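Local atomic coordinates of solute Binding Protein BlMnBP1, Blac_00780 in complex with mannopentaose (Bifidobacterium, PDB entry 6I5W), a protein that binds manno-oligosaccharides as a solute-binding protein of an ABC transporter, probably handing them on for uptake during growth on beta-mannan. Residues Y225-T230 with F289-D294. Sequence-based numbering, arbitrary orientation.
Sequences YAVYKT and FPITVD. With ZN (zinc ion), chain M.
The methyl of A226 and the CD1 methyl of I291 start the contact, with A226 CB 3.9 Å from I291 CD1. I291 is drawn out toward the helix by its second torsion: CD1 lies anti to CA (chi2 176°), and this terminal carbon does the touching while CG2 stays behind. Within the helix, A226 O accepts a backbone hydrogen bond from T230 N. At V227 the same isoleucine methyl is met again, and more closely: V227 CG2 sits 3.6 Å from I291 CD1, the two side chains crossing at about a right angle. V227 CG2 also approaches F289, 4.1 Å from F289 CE1, coming at the ring obliquely. All of this lies within the periplasmic-binding-protein-type fold of the solute-binding family, where helix 223-236 packs against the loop joining strands 284-288 and 298-309. P290, centre of an inverse gamma turn in that loop, places its CD 3.4 Å above one face of the F289 ring, offset toward the rim, while I291 CG1 lies in plane at the ring's edge. The Y190 ring meets that of F289 with the planes midway between parallel and perpendicular. T230 comes at F289 from the opposite direction, with T230 OG1 3.9 Å from F289 CZ and T230 CB and CG2 each 4.1 Å from the same atom. Its hydroxyl stands beside the backbone N, from where T230 OG1 donates to A226 O at 2.9 Å, with a C=O...donor angle of 153° and the donor tilted 20° from the carbonyl plane. With an alanine in place of T230, a gap is likely to open at F289 CZ, and A226 O would probably lose its hydroxyl donor. P155 and F158 of helix 155-168 also touch T230. Farther along the loop, the poorly ordered D294 binds a zinc ion through OD1 at 1.9 Å.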
ATOM      1  N   TYR A 225       8.259  13.553  10.830  1.00 24.53           N
ATOM      2  CA  TYR A 225       9.630  14.040  10.651  1.00 29.29           C
ATOM      3  C   TYR A 225      10.646  12.914  10.596  1.00 24.41           C
ATOM      4  O   TYR A 225      11.452  12.830   9.642  1.00 25.90           O
ATOM      5  CB  TYR A 225       9.975  14.994  11.781  1.00 27.08           C
ATOM      6  CG  TYR A 225      11.360  15.602  11.720  1.00 32.83           C
ATOM      7  CD1 TYR A 225      11.579  16.766  11.016  1.00 33.57           C
ATOM      8  CD2 TYR A 225      12.435  15.018  12.391  1.00 32.57           C
ATOM      9  CE1 TYR A 225      12.836  17.344  10.948  1.00 39.71           C
ATOM     10  CE2 TYR A 225      13.734  15.613  12.352  1.00 35.19           C
ATOM     11  CZ  TYR A 225      13.917  16.765  11.627  1.00 38.98           C
ATOM     12  OH  TYR A 225      15.139  17.366  11.542  1.00 32.54           O
ATOM     13  N   ALA A 226      10.604  12.015  11.589  1.00 24.26           N
ATOM     14  CA  ALA A 226      11.577  10.931  11.666  1.00 25.00           C
ATOM     15  C   ALA A 226      11.554  10.034  10.434  1.00 25.17           C
ATOM     16  O   ALA A 226      12.614   9.515  10.020  1.00 30.90           O
ATOM     17  CB  ALA A 226      11.304  10.107  12.924  1.00 28.82           C
ATOM     18  N   VAL A 227      10.379   9.829   9.844  1.00 30.09           N
ATOM     19  CA  VAL A 227      10.274   8.998   8.655  1.00 21.82           C
ATOM     20  C   VAL A 227      10.953   9.674   7.468  1.00 25.05           C
ATOM     21  O   VAL A 227      11.733   9.049   6.746  1.00 23.60           O
ATOM     22  CB  VAL A 227       8.805   8.708   8.315  1.00 21.40           C
ATOM     23  CG1 VAL A 227       8.661   8.016   6.933  1.00 24.63           C
ATOM     24  CG2 VAL A 227       8.129   7.829   9.389  1.00 23.93           C
ATOM     25  N   TYR A 228      10.570  10.930   7.180  1.00 24.10           N
ATOM     26  CA  TYR A 228      11.135  11.622   6.021  1.00 28.82           C
ATOM     27  C   TYR A 228      12.638  11.869   6.172  1.00 27.51           C
ATOM     28  O   TYR A 228      13.380  11.853   5.173  1.00 29.57           O
ATOM     29  CB  TYR A 228      10.365  12.952   5.797  1.00 28.01           C
ATOM     30  CG  TYR A 228       8.883  12.736   5.470  1.00 28.32           C
ATOM     31  CD1 TYR A 228       8.497  12.014   4.333  1.00 22.39           C
ATOM     32  CD2 TYR A 228       7.878  13.242   6.299  1.00 23.66           C
ATOM     33  CE1 TYR A 228       7.177  11.779   4.030  1.00 26.70           C
ATOM     34  CE2 TYR A 228       6.518  13.035   5.989  1.00 32.55           C
ATOM     35  CZ  TYR A 228       6.187  12.304   4.845  1.00 27.63           C
ATOM     36  OH  TYR A 228       4.894  12.073   4.472  1.00 26.68           O
ATOM     37  N   LYS A 229      13.114  12.093   7.399  1.00 22.92           N
ATOM     38  CA  LYS A 229      14.528  12.259   7.664  1.00 29.75           C
ATOM     39  C   LYS A 229      15.265  10.939   7.473  1.00 30.71           C
ATOM     40  O   LYS A 229      16.440  10.949   7.076  1.00 25.97           O
ATOM     41  CB  LYS A 229      14.728  12.828   9.079  1.00 27.42           C
ATOM     42  CG  LYS A 229      16.184  13.203   9.435  1.00 32.10           C
ATOM     43  CD  LYS A 229      16.274  13.959  10.746  1.00 28.77           C
ATOM     44  CE  LYS A 229      17.733  14.201  11.197  1.00 42.86           C
ATOM     45  NZ  LYS A 229      18.265  13.026  11.940  1.00 50.63           N
ATOM     46  N   THR A 230      14.591   9.797   7.678  1.00 24.22           N
ATOM     47  CA  THR A 230      15.264   8.540   7.378  1.00 19.51           C
ATOM     48  C   THR A 230      15.682   8.507   5.916  1.00 28.48           C
ATOM     49  O   THR A 230      16.827   8.178   5.588  1.00 23.63           O
ATOM     50  CB  THR A 230      14.380   7.373   7.714  1.00 20.19           C
ATOM     51  OG1 THR A 230      14.189   7.286   9.121  1.00 22.36           O
ATOM     52  CG2 THR A 230      14.991   6.103   7.208  1.00 22.20           C
ATOM     53  N   PHE A 289       9.411  -0.983  10.278  1.00 30.59           N
ATOM     54  CA  PHE A 289      10.116   0.264  10.015  1.00 31.22           C
ATOM     55  C   PHE A 289      10.858   0.674  11.294  1.00 29.51           C
ATOM     56  O   PHE A 289      10.327   0.479  12.400  1.00 27.63           O
ATOM     57  CB  PHE A 289       9.155   1.357   9.555  1.00 24.27           C
ATOM     58  CG  PHE A 289       9.850   2.602   9.051  1.00 22.16           C
ATOM     59  CD1 PHE A 289      10.195   3.624   9.911  1.00 21.94           C
ATOM     60  CD2 PHE A 289      10.192   2.726   7.706  1.00 28.69           C
ATOM     61  CE1 PHE A 289      10.862   4.756   9.472  1.00 31.57           C
ATOM     62  CE2 PHE A 289      10.842   3.893   7.243  1.00 24.29           C
ATOM     63  CZ  PHE A 289      11.203   4.893   8.147  1.00 24.74           C
ATOM     64  N   PRO A 290      12.125   1.223  11.193  1.00 23.80           N
ATOM     65  CA  PRO A 290      12.958   1.392  12.395  1.00 34.78           C
ATOM     66  C   PRO A 290      12.617   2.626  13.220  1.00 32.34           C
ATOM     67  O   PRO A 290      13.419   3.516  13.396  1.00 31.80           O
ATOM     68  CB  PRO A 290      14.380   1.485  11.814  1.00 23.60           C
ATOM     69  CG  PRO A 290      14.209   1.922  10.383  1.00 24.87           C
ATOM     70  CD  PRO A 290      12.914   1.316   9.949  1.00 26.47           C
ATOM     71  N   ILE A 291      11.393   2.671  13.720  1.00 28.82           N
ATOM     72  CA  ILE A 291      10.955   3.689  14.660  1.00 25.13           C
ATOM     73  C   ILE A 291      10.404   2.963  15.873  1.00 32.84           C
ATOM     74  O   ILE A 291       9.714   1.945  15.739  1.00 30.54           O
ATOM     75  CB  ILE A 291       9.900   4.644  14.076  1.00 26.90           C
ATOM     76  CG1 ILE A 291      10.613   5.687  13.190  1.00 26.96           C
ATOM     77  CG2 ILE A 291       9.106   5.295  15.201  1.00 25.12           C
ATOM     78  CD1 ILE A 291       9.586   6.629  12.473  1.00 30.44           C
ATOM     79  N   THR A 292      10.731   3.463  17.040  1.00 33.27           N
ATOM     80  CA  THR A 292      10.234   2.918  18.287  1.00 33.51           C
ATOM     81  C   THR A 292       9.524   4.029  19.007  1.00 31.90           C
ATOM     82  O   THR A 292      10.031   5.148  19.055  1.00 29.94           O
ATOM     83  CB  THR A 292      11.378   2.394  19.153  1.00 31.96           C
ATOM     84  OG1 THR A 292      11.991   1.298  18.485  1.00 32.88           O
ATOM     85  CG2 THR A 292      10.855   1.938  20.461  1.00 33.77           C
ATOM     86  N   VAL A 293       8.372   3.725  19.579  1.00 27.29           N
ATOM     87  CA  VAL A 293       7.530   4.727  20.212  1.00 33.03           C
ATOM     88  C   VAL A 293       7.314   4.260  21.634  1.00 28.84           C
ATOM     89  O   VAL A 293       6.626   3.255  21.873  1.00 36.07           O
ATOM     90  CB  VAL A 293       6.207   4.925  19.462  1.00 31.06           C
ATOM     91  CG1 VAL A 293       5.412   6.045  20.126  1.00 39.87           C
ATOM     92  CG2 VAL A 293       6.499   5.246  18.002  1.00 29.81           C
ATOM     93  N   ASP A 294       7.949   4.939  22.582  1.00 41.08           N
ATOM     94  CA  ASP A 294       7.782   4.579  23.978  1.00 57.55           C
ATOM     95  C   ASP A 294       8.157   3.116  24.189  1.00 44.33           C
ATOM     96  O   ASP A 294       7.487   2.370  24.898  1.00 44.55           O
ATOM     97  CB  ASP A 294       6.348   4.871  24.405  1.00 81.12           C
ATOM     98  CG  ASP A 294       6.191   4.979  25.882  1.00134.76           C
ATOM     99  OD1 ASP A 294       7.016   5.656  26.534  1.00165.57           O
ATOM    100  OD2 ASP A 294       5.203   4.416  26.377  1.00126.60           O
TER
HETATM  101 ZN    ZN M 716       8.142   7.034  27.339  1.00214.49          ZN